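Local coordinates for origin of replication complex subunit 1B (Arabidopsis thaliana, PDB 5HH7), which belongs to the origin recognition complex that binds replication origins, and reads the histone H3 tail through the BAH-PHD cassette that makes up this chain, at residues Val147-Thr161 with Leu174-Ile188. Residues are numbered along the deposited sequence; the frame is centred on the assembly and turned at random. Where two conformers were deposited one is given.
Sequences VYWIRARWYMIPEET and LYLTNDFADIEMECI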
ATOM      1  N   VAL A 147       2.309  27.837   0.372  1.00 42.94           N
ATOM      2  CA  VAL A 147       1.985  26.478  -0.060  1.00 41.21           C
ATOM      3  C   VAL A 147       2.691  25.432   0.802  1.00 40.03           C
ATOM      4  O   VAL A 147       3.872  25.574   1.116  1.00 42.68           O
ATOM      5  CB  VAL A 147       2.360  26.265  -1.542  1.00 39.81           C
ATOM      6  CG1 VAL A 147       2.140  24.812  -1.961  1.00 35.92           C
ATOM      7  CG2 VAL A 147       1.563  27.213  -2.429  1.00 44.39           C
ATOM      8  N   TYR A 148       1.959  24.390   1.188  1.00 32.57           N
ATOM      9  CA  TYR A 148       2.523  23.309   1.992  1.00 35.58           C
ATOM     10  C   TYR A 148       3.138  22.199   1.138  1.00 35.58           C
ATOM     11  O   TYR A 148       2.595  21.816   0.101  1.00 32.49           O
ATOM     12  CB  TYR A 148       1.470  22.730   2.941  1.00 34.63           C
ATOM     13  CG  TYR A 148       1.247  23.573   4.177  1.00 41.59           C
ATOM     14  CD1 TYR A 148       0.432  24.698   4.137  1.00 48.37           C
ATOM     15  CD2 TYR A 148       1.857  23.249   5.382  1.00 41.38           C
ATOM     16  CE1 TYR A 148       0.227  25.475   5.265  1.00 49.91           C
ATOM     17  CE2 TYR A 148       1.657  24.020   6.517  1.00 46.13           C
ATOM     18  CZ  TYR A 148       0.843  25.131   6.452  1.00 49.27           C
ATOM     19  OH  TYR A 148       0.643  25.901   7.577  1.00 50.73           O
ATOM     20  N   TRP A 149       4.276  21.689   1.599  1.00 32.45           N
ATOM     21  CA  TRP A 149       5.042  20.679   0.881  1.00 30.21           C
ATOM     22  C   TRP A 149       5.476  19.579   1.835  1.00 32.45           C
ATOM     23  O   TRP A 149       5.462  19.758   3.052  1.00 34.08           O
ATOM     24  CB  TRP A 149       6.316  21.294   0.300  1.00 32.90           C
ATOM     25  CG  TRP A 149       6.139  22.244  -0.840  1.00 35.14           C
ATOM     26  CD1 TRP A 149       5.661  23.523  -0.783  1.00 34.20           C
ATOM     27  CD2 TRP A 149       6.487  22.006  -2.209  1.00 35.12           C
ATOM     28  NE1 TRP A 149       5.670  24.086  -2.037  1.00 39.47           N
ATOM     29  CE2 TRP A 149       6.172  23.175  -2.930  1.00 39.89           C
ATOM     30  CE3 TRP A 149       7.020  20.909  -2.897  1.00 34.86           C
ATOM     31  CZ2 TRP A 149       6.376  23.282  -4.304  1.00 42.58           C
ATOM     32  CZ3 TRP A 149       7.221  21.016  -4.262  1.00 37.43           C
ATOM     33  CH2 TRP A 149       6.900  22.195  -4.951  1.00 36.62           C
ATOM     34  N   ILE A 150       5.875  18.442   1.274  1.00 30.22           N
ATOM     35  CA  ILE A 150       6.587  17.428   2.039  1.00 28.22           C
ATOM     36  C   ILE A 150       7.872  17.055   1.319  1.00 28.34           C
ATOM     37  O   ILE A 150       7.999  17.264   0.110  1.00 31.06           O
ATOM     38  CB  ILE A 150       5.768  16.119   2.206  1.00 26.87           C
ATOM     39  CG1 ILE A 150       5.471  15.493   0.838  1.00 28.83           C
ATOM     40  CG2 ILE A 150       4.492  16.360   3.000  1.00 29.79           C
ATOM     41  CD1 ILE A 150       4.972  14.058   0.901  1.00 28.05           C
ATOM     42  N   ARG A 151       8.840  16.532   2.061  1.00 29.14           N
ATOM     43  CA  ARG A 151       9.954  15.829   1.445  0.50 28.93           C
ATOM     44  C   ARG A 151       9.591  14.353   1.457  1.00 27.67           C
ATOM     45  O   ARG A 151       9.500  13.743   2.523  1.00 27.40           O
ATOM     46  CB  ARG A 151      11.259  16.066   2.207  0.50 30.68           C
ATOM     47  CG  ARG A 151      12.474  15.431   1.537  0.50 33.91           C
ATOM     48  CD  ARG A 151      13.777  15.854   2.192  0.50 39.11           C
ATOM     49  NE  ARG A 151      14.939  15.426   1.412  0.50 39.34           N
ATOM     50  CZ  ARG A 151      15.894  14.623   1.868  0.50 29.81           C
ATOM     51  NH1 ARG A 151      15.838  14.158   3.108  0.50 36.23           N
ATOM     52  NH2 ARG A 151      16.912  14.290   1.086  0.50 29.26           N
ATOM     53  N   ALA A 152       9.360  13.791   0.278  1.00 26.67           N
ATOM     54  CA  ALA A 152       8.940  12.404   0.165  1.00 27.53           C
ATOM     55  C   ALA A 152      10.135  11.474   0.030  1.00 28.06           C
ATOM     56  O   ALA A 152      11.054  11.752  -0.732  1.00 27.22           O
ATOM     57  CB  ALA A 152       8.012  12.235  -1.027  1.00 25.84           C
ATOM     58  N   ARG A 153      10.118  10.376   0.780  1.00 23.56           N
ATOM     59  CA  ARG A 153      11.087   9.304   0.589  1.00 24.72           C
ATOM     60  C   ARG A 153      10.348   8.153  -0.076  1.00 25.49           C
ATOM     61  O   ARG A 153       9.492   7.515   0.540  1.00 24.94           O
ATOM     62  CB  ARG A 153      11.692   8.854   1.919  1.00 25.24           C
ATOM     63  CG  ARG A 153      12.831   7.848   1.759  1.00 26.05           C
ATOM     64  CD  ARG A 153      13.409   7.404   3.099  1.00 23.08           C
ATOM     65  NE  ARG A 153      14.456   6.398   2.922  1.00 23.70           N
ATOM     66  CZ  ARG A 153      15.109   5.811   3.920  1.00 28.67           C
ATOM     67  NH1 ARG A 153      14.827   6.127   5.180  1.00 28.23           N
ATOM     68  NH2 ARG A 153      16.047   4.907   3.661  1.00 26.85           N
ATOM     69  N   TRP A 154      10.676   7.899  -1.340  1.00 22.15           N
ATOM     70  CA  TRP A 154       9.880   7.000  -2.170  1.00 23.89           C
ATOM     71  C   TRP A 154       9.997   5.528  -1.795  1.00 24.35           C
ATOM     72  O   TRP A 154      11.091   5.021  -1.544  1.00 19.29           O
ATOM     73  CB  TRP A 154      10.255   7.161  -3.647  1.00 25.52           C
ATOM     74  CG  TRP A 154      10.028   8.537  -4.196  1.00 26.28           C
ATOM     75  CD1 TRP A 154      10.977   9.391  -4.680  1.00 30.17           C
ATOM     76  CD2 TRP A 154       8.774   9.220  -4.317  1.00 25.30           C
ATOM     77  NE1 TRP A 154      10.391  10.563  -5.099  1.00 26.90           N
ATOM     78  CE2 TRP A 154       9.039  10.483  -4.889  1.00 28.44           C
ATOM     79  CE3 TRP A 154       7.454   8.887  -4.001  1.00 26.36           C
ATOM     80  CZ2 TRP A 154       8.033  11.414  -5.145  1.00 26.39           C
ATOM     81  CZ3 TRP A 154       6.456   9.815  -4.258  1.00 26.12           C
ATOM     82  CH2 TRP A 154       6.752  11.060  -4.826  1.00 24.89           C
ATOM     83  N   TYR A 155       8.857   4.846  -1.769  1.00 22.04           N
ATOM     84  CA  TYR A 155       8.852   3.395  -1.781  1.00 18.48           C
ATOM     85  C   TYR A 155       8.981   2.959  -3.235  1.00 19.87           C
ATOM     86  O   TYR A 155       8.782   3.759  -4.158  1.00 18.37           O
ATOM     87  CB  TYR A 155       7.562   2.832  -1.174  1.00 20.33           C
ATOM     88  CG  TYR A 155       7.478   2.945   0.337  1.00 20.76           C
ATOM     89  CD1 TYR A 155       8.127   2.029   1.158  1.00 16.34           C
ATOM     90  CD2 TYR A 155       6.737   3.955   0.942  1.00 19.72           C
ATOM     91  CE1 TYR A 155       8.055   2.118   2.537  1.00 20.14           C
ATOM     92  CE2 TYR A 155       6.658   4.055   2.327  1.00 22.99           C
ATOM     93  CZ  TYR A 155       7.319   3.131   3.118  1.00 23.33           C
ATOM     94  OH  TYR A 155       7.250   3.211   4.491  1.00 20.69           O
ATOM     95  N   MET A 156       9.321   1.693  -3.436  1.00 17.50           N
ATOM     96  CA  MET A 156       9.413   1.133  -4.776  1.00 17.80           C
ATOM     97  C   MET A 156       8.933  -0.314  -4.760  1.00 19.82           C
ATOM     98  O   MET A 156       9.294  -1.083  -3.871  1.00 19.19           O
ATOM     99  CB  MET A 156      10.851   1.216  -5.297  1.00 20.12           C
ATOM    100  CG  MET A 156      11.078   0.535  -6.650  1.00 21.92           C
ATOM    101  SD  MET A 156      12.778   0.702  -7.252  1.00 26.47           S
ATOM    102  CE  MET A 156      12.817   2.440  -7.691  1.00 25.82           C
ATOM    103  N   ILE A 157       8.110  -0.680  -5.736  1.00 20.44           N
ATOM    104  CA  ILE A 157       7.662  -2.061  -5.856  1.00 21.02           C
ATOM    105  C   ILE A 157       8.789  -2.895  -6.464  1.00 20.07           C
ATOM    106  O   ILE A 157       9.607  -2.374  -7.223  1.00 18.47           O
ATOM    107  CB  ILE A 157       6.370  -2.177  -6.696  1.00 25.21           C
ATOM    108  CG1 ILE A 157       6.608  -1.705  -8.130  1.00 22.53           C
ATOM    109  CG2 ILE A 157       5.243  -1.379  -6.047  1.00 22.31           C
ATOM    110  CD1 ILE A 157       5.394  -1.870  -9.032  1.00 21.84           C
ATOM    111  N   PRO A 158       8.853  -4.188  -6.107  1.00 21.40           N
ATOM    112  CA  PRO A 158       9.941  -5.062  -6.564  1.00 23.35           C
ATOM    113  C   PRO A 158      10.109  -5.089  -8.082  1.00 24.07           C
ATOM    114  O   PRO A 158      11.242  -5.148  -8.554  1.00 22.55           O
ATOM    115  CB  PRO A 158       9.520  -6.441  -6.039  1.00 18.53           C
ATOM    116  CG  PRO A 158       8.747  -6.134  -4.804  1.00 20.29           C
ATOM    117  CD  PRO A 158       7.981  -4.868  -5.131  1.00 19.03           C
ATOM    118  N   GLU A 159       9.006  -5.033  -8.827  1.00 20.04           N
ATOM    119  CA  GLU A 159       9.066  -5.064 -10.289  1.00 19.31           C
ATOM    120  C   GLU A 159       9.892  -3.917 -10.861  1.00 22.33           C
ATOM    121  O   GLU A 159      10.470  -4.037 -11.940  1.00 23.08           O
ATOM    122  CB  GLU A 159       7.660  -5.013 -10.895  1.00 23.48           C
ATOM    123  CG  GLU A 159       6.929  -6.342 -10.928  1.00 23.86           C
ATOM    124  CD  GLU A 159       6.194  -6.639  -9.636  1.00 27.06           C
ATOM    125  OE1 GLU A 159       6.309  -5.835  -8.681  1.00 24.05           O
ATOM    126  OE2 GLU A 159       5.501  -7.679  -9.581  1.00 25.25           O
ATOM    127  N   GLU A 160       9.940  -2.798 -10.139  1.00 19.73           N
ATOM    128  CA  GLU A 160      10.602  -1.601 -10.647  1.00 20.61           C
ATOM    129  C   GLU A 160      12.088  -1.516 -10.306  1.00 24.91           C
ATOM    130  O   GLU A 160      12.792  -0.633 -10.802  1.00 25.68           O
ATOM    131  CB  GLU A 160       9.852  -0.341 -10.205  1.00 23.29           C
ATOM    132  CG  GLU A 160       8.494  -0.200 -10.889  1.00 26.71           C
ATOM    133  CD  GLU A 160       7.815   1.118 -10.588  1.00 34.58           C
ATOM    134  OE1 GLU A 160       8.258   1.816  -9.655  1.00 31.70           O
ATOM    135  OE2 GLU A 160       6.838   1.454 -11.290  1.00 41.17           O
ATOM    136  N   THR A 161      12.565  -2.431  -9.465  1.00 19.56           N
ATOM    137  CA  THR A 161      14.002  -2.608  -9.301  1.00 19.08           C
ATOM    138  C   THR A 161      14.496  -3.319 -10.553  1.00 21.27           C
ATOM    139  O   THR A 161      13.745  -4.070 -11.178  1.00 21.30           O
ATOM    140  CB  THR A 161      14.346  -3.450  -8.057  1.00 19.37           C
ATOM    141  OG1 THR A 161      13.966  -4.817  -8.274  1.00 20.79           O
ATOM    142  CG2 THR A 161      13.617  -2.907  -6.827  1.00 19.76           C
ATOM    143  N   LEU A 174       6.966  -3.754  -0.287  1.00 17.61           N
ATOM    144  CA  LEU A 174       7.605  -2.570  -0.849  1.00 17.97           C
ATOM    145  C   LEU A 174       9.027  -2.466  -0.316  1.00 21.57           C
ATOM    146  O   LEU A 174       9.333  -2.996   0.753  1.00 17.89           O
ATOM    147  CB  LEU A 174       6.843  -1.310  -0.432  1.00 19.54           C
ATOM    148  CG  LEU A 174       5.352  -1.254  -0.766  1.00 20.09           C
ATOM    149  CD1 LEU A 174       4.713  -0.025  -0.138  1.00 21.11           C
ATOM    150  CD2 LEU A 174       5.149  -1.267  -2.280  1.00 20.26           C
ATOM    151  N   TYR A 175       9.884  -1.772  -1.059  1.00 20.00           N
ATOM    152  CA  TYR A 175      11.204  -1.391  -0.568  1.00 20.41           C
ATOM    153  C   TYR A 175      11.215   0.112  -0.339  1.00 18.82           C
ATOM    154  O   TYR A 175      10.640   0.861  -1.126  1.00 20.91           O
ATOM    155  CB  TYR A 175      12.280  -1.722  -1.598  1.00 18.70           C
ATOM    156  CG  TYR A 175      12.376  -3.180  -1.964  1.00 19.46           C
ATOM    157  CD1 TYR A 175      12.354  -4.167  -0.986  1.00 19.59           C
ATOM    158  CD2 TYR A 175      12.495  -3.571  -3.291  1.00 19.97           C
ATOM    159  CE1 TYR A 175      12.445  -5.510  -1.324  1.00 23.71           C
ATOM    160  CE2 TYR A 175      12.587  -4.907  -3.639  1.00 22.77           C
ATOM    161  CZ  TYR A 175      12.562  -5.871  -2.652  1.00 25.16           C
ATOM    162  OH  TYR A 175      12.658  -7.199  -3.003  1.00 23.14           O
ATOM    163  N   LEU A 176      11.867   0.554   0.733  1.00 21.12           N
ATOM    164  CA  LEU A 176      12.040   1.982   0.972  1.00 18.43           C
ATOM    165  C   LEU A 176      13.350   2.453   0.351  1.00 22.35           C
ATOM    166  O   LEU A 176      14.429   2.063   0.789  1.00 24.01           O
ATOM    167  CB  LEU A 176      12.028   2.289   2.470  1.00 17.87           C
ATOM    168  CG  LEU A 176      12.063   3.782   2.816  1.00 21.79           C
ATOM    169  CD1 LEU A 176      10.939   4.513   2.099  1.00 23.01           C
ATOM    170  CD2 LEU A 176      11.970   3.993   4.324  1.00 29.41           C
ATOM    171  N   THR A 177      13.263   3.285  -0.681  1.00 19.66           N
ATOM    172  CA  THR A 177      14.467   3.703  -1.387  1.00 21.00           C
ATOM    173  C   THR A 177      15.175   4.838  -0.665  1.00 25.32           C
ATOM    174  O   THR A 177      14.677   5.369   0.332  1.00 23.27           O
ATOM    175  CB  THR A 177      14.151   4.178  -2.814  1.00 24.18           C
ATOM    176  OG1 THR A 177      13.528   5.469  -2.760  1.00 25.90           O
ATOM    177  CG2 THR A 177      13.229   3.196  -3.511  1.00 23.50           C
ATOM    178  N   ASN A 178      16.343   5.204  -1.182  1.00 20.34           N
ATOM    179  CA  ASN A 178      17.036   6.401  -0.744  1.00 22.60           C
ATOM    180  C   ASN A 178      16.853   7.523  -1.760  1.00 27.43           C
ATOM    181  O   ASN A 178      17.693   8.415  -1.876  1.00 27.14           O
ATOM    182  CB  ASN A 178      18.517   6.106  -0.510  1.00 25.47           C
ATOM    183  CG  ASN A 178      18.735   5.115   0.619  1.00 33.23           C
ATOM    184  OD1 ASN A 178      18.020   5.136   1.623  1.00 30.19           O
ATOM    185  ND2 ASN A 178      19.721   4.236   0.457  1.00 31.57           N
ATOM    186  N   ASP A 179      15.750   7.456  -2.502  1.00 24.80           N
ATOM    187  CA  ASP A 179      15.348   8.528  -3.405  1.00 27.81           C
ATOM    188  C   ASP A 179      14.403   9.473  -2.670  1.00 33.13           C
ATOM    189  O   ASP A 179      13.435   9.027  -2.053  1.00 28.64           O
ATOM    190  CB  ASP A 179      14.633   7.960  -4.633  1.00 25.59           C
ATOM    191  CG  ASP A 179      15.585   7.313  -5.626  1.00 36.93           C
ATOM    192  OD1 ASP A 179      16.775   7.122  -5.288  1.00 28.02           O
ATOM    193  OD2 ASP A 179      15.135   6.990  -6.748  1.00 39.99           O
ATOM    194  N   PHE A 180      14.683  10.771  -2.744  1.00 27.73           N
ATOM    195  CA  PHE A 180      13.844  11.784  -2.105  1.00 29.82           C
ATOM    196  C   PHE A 180      13.400  12.843  -3.109  1.00 33.15           C
ATOM    197  O   PHE A 180      14.084  13.092  -4.101  1.00 31.91           O
ATOM    198  CB  PHE A 180      14.599  12.486  -0.975  1.00 33.46           C
ATOM    199  CG  PHE A 180      14.993  11.587   0.164  1.00 31.85           C
ATOM    200  CD1 PHE A 180      16.109  10.769   0.066  1.00 32.71           C
ATOM    201  CD2 PHE A 180      14.271  11.590   1.344  1.00 28.76           C
ATOM    202  CE1 PHE A 180      16.482   9.956   1.118  1.00 34.00           C
ATOM    203  CE2 PHE A 180      14.641  10.780   2.401  1.00 31.72           C
ATOM    204  CZ  PHE A 180      15.749   9.962   2.287  1.00 33.37           C
ATOM    205  N   ALA A 181      12.266  13.483  -2.837  1.00 27.62           N
ATOM    206  CA  ALA A 181      11.785  14.566  -3.688  1.00 28.66           C
ATOM    207  C   ALA A 181      10.880  15.531  -2.931  1.00 30.94           C
ATOM    208  O   ALA A 181      10.178  15.138  -1.995  1.00 26.31           O
ATOM    209  CB  ALA A 181      11.053  14.005  -4.899  1.00 29.95           C
ATOM    210  N   ASP A 182      10.905  16.793  -3.346  1.00 28.59           N
ATOM    211  CA  ASP A 182       9.973  17.787  -2.835  1.00 29.80           C
ATOM    212  C   ASP A 182       8.654  17.657  -3.580  1.00 31.19           C
ATOM    213  O   ASP A 182       8.611  17.734  -4.807  1.00 36.62           O
ATOM    214  CB  ASP A 182      10.533  19.200  -2.994  1.00 30.48           C
ATOM    215  CG  ASP A 182      11.786  19.428  -2.169  1.00 36.46           C
ATOM    216  OD1 ASP A 182      12.138  18.547  -1.356  1.00 32.48           O
ATOM    217  OD2 ASP A 182      12.413  20.497  -2.328  1.00 37.84           O
ATOM    218  N   ILE A 183       7.581  17.459  -2.823  1.00 31.46           N
ATOM    219  CA  ILE A 183       6.261  17.209  -3.382  1.00 29.69           C
ATOM    220  C   ILE A 183       5.233  18.072  -2.661  1.00 29.00           C
ATOM    221  O   ILE A 183       5.227  18.139  -1.435  1.00 31.85           O
ATOM    222  CB  ILE A 183       5.872  15.725  -3.205  1.00 29.71           C
ATOM    223  CG1 ILE A 183       6.805  14.815  -4.011  1.00 33.86           C
ATOM    224  CG2 ILE A 183       4.425  15.492  -3.609  1.00 33.48           C
ATOM    225  CD1 ILE A 183       6.539  14.824  -5.503  1.00 38.71           C
ATOM    226  N   GLU A 184       4.371  18.742  -3.417  1.00 29.66           N
ATOM    227  CA  GLU A 184       3.304  19.532  -2.815  1.00 28.26           C
ATOM    228  C   GLU A 184       2.333  18.609  -2.085  1.00 28.10           C
ATOM    229  O   GLU A 184       2.012  17.528  -2.579  1.00 26.61           O
ATOM    230  CB  GLU A 184       2.564  20.336  -3.884  1.00 36.38           C
ATOM    231  CG  GLU A 184       3.399  21.432  -4.521  1.00 43.47           C
ATOM    232  CD  GLU A 184       2.938  21.776  -5.924  1.00 53.98           C
ATOM    233  OE1 GLU A 184       2.766  22.977  -6.218  1.00 58.38           O
ATOM    234  OE2 GLU A 184       2.757  20.843  -6.735  1.00 53.63           O
ATOM    235  N   MET A 185       1.870  19.032  -0.911  1.00 27.11           N
ATOM    236  CA  MET A 185       0.941  18.222  -0.125  1.00 29.80           C
ATOM    237  C   MET A 185      -0.366  17.983  -0.875  1.00 30.73           C
ATOM    238  O   MET A 185      -1.082  17.020  -0.601  1.00 28.41           O
ATOM    239  CB  MET A 185       0.660  18.867   1.236  1.00 34.07           C
ATOM    240  CG  MET A 185       1.829  18.803   2.209  1.00 34.23           C
ATOM    241  SD  MET A 185       1.327  19.125   3.912  1.00 33.15           S
ATOM    242  CE  MET A 185       0.464  17.607   4.303  1.00 32.89           C
ATOM    243  N   GLU A 186      -0.662  18.863  -1.825  1.00 28.74           N
ATOM    244  CA  GLU A 186      -1.822  18.713  -2.694  1.00 36.10           C
ATOM    245  C   GLU A 186      -1.748  17.419  -3.508  1.00 35.84           C
ATOM    246  O   GLU A 186      -2.770  16.888  -3.944  1.00 35.20           O
ATOM    247  CB  GLU A 186      -1.924  19.919  -3.630  1.00 47.13           C
ATOM    248  CG  GLU A 186      -3.162  19.940  -4.508  1.00 62.58           C
ATOM    249  CD  GLU A 186      -3.106  21.028  -5.562  1.00 79.13           C
ATOM    250  OE1 GLU A 186      -2.373  22.020  -5.358  1.00 81.04           O
ATOM    251  OE2 GLU A 186      -3.786  20.886  -6.600  1.00 86.82           O
ATOM    252  N   CYS A 187      -0.534  16.910  -3.702  1.00 27.96           N
ATOM    253  CA  CYS A 187      -0.328  15.693  -4.486  1.00 28.58           C
ATOM    254  C   CYS A 187      -0.543  14.412  -3.683  1.00 25.92           C
ATOM    255  O   CYS A 187      -0.555  13.318  -4.249  1.00 28.77           O
ATOM    256  CB  CYS A 187       1.068  15.687  -5.109  1.00 32.84           C
ATOM    257  SG  CYS A 187       1.347  17.036  -6.270  1.00 42.38           S
ATOM    258  N   ILE A 188      -0.695  14.545  -2.371  1.00 25.28           N
ATOM    259  CA  ILE A 188      -0.974  13.393  -1.520  1.00 26.07           C
ATOM    260  C   ILE A 188      -2.413  12.941  -1.721  1.00 28.40           C
ATOM    261  O   ILE A 188      -3.332  13.754  -1.676  1.00 27.15           O
ATOM    262  CB  ILE A 188      -0.773  13.726  -0.030  1.00 27.94           C
ATOM    263  CG1 ILE A 188       0.694  14.057   0.257  1.00 25.06           C
ATOM    264  CG2 ILE A 188      -1.250  12.567   0.846  1.00 25.90           C
ATOM    265  CD1 ILE A 188       0.927  14.600   1.657  1.00 28.00           C
TER
HETATM  266  O   HOH W   1       0.249  21.773  -1.579  1.00 31.83           O
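Phe-180 is sandwiched between Arg-153 on one face of its ring and Arg-151 on the opposite face, on one side of an antiparallel ladder. The aliphatic part of Arg-153 runs over the ring, its CG making a CH-pi contact. In the conformer given, the Arg-151 guanidinium lies flat on Phe-180, planes 6° apart, an off-centre cation-pi stack with CZ 3.9 Å from the ring centroid. With CG anti to the backbone N (chi1 -173°) and the chain extended, Arg-153 reaches the corner at Asn-178: NE donates to Thr-177 O at 2.8 Å, nearly in the guanidinium plane, NH2 bonds weakly to OD1 of Asn-178, whose ND2 bonds to Asp-218, and Leu-176 lies over one guanidinium face. Further CH-pi contacts set Glu-184 CG over the six-membered ring of Trp-149, 3.5 Å from its centroid, and Leu-176 CD1 over the Tyr-155 ring.

Backbone bonds pair Ile-150 with Ile-183, Ala-152 with Ala-181 and Met-156 with Tyr-175; a beta bulge shifts the register by two between Arg-153 and Tyr-155. There Trp-154 O accepts both Thr-177 N (2.9 Å) and Thr-177 OG1 (2.8 Å), while OG1 takes Asp-179 N in an ST turn spanning the corner.

On the face of Ile-150 and Ile-183, Ile-183 CD1 meets the Trp-154 ring edge at CZ2 (3.7 Å); beyond the strand end, Met-185 CG packs on Ile-150 CG2.

This hairpin belongs to the curled sheet of the BAH domain, away from the histone H3-binding regions. Salt bridges tie Arg-153 to Glu-216 and, in the same conformer, Arg-151 to Asp-137. Strand 132-142 pairs with 148-156, strand 210-218 runs parallel to 175-184, and strand 18-21 packs against Tyr-148 and Met-185.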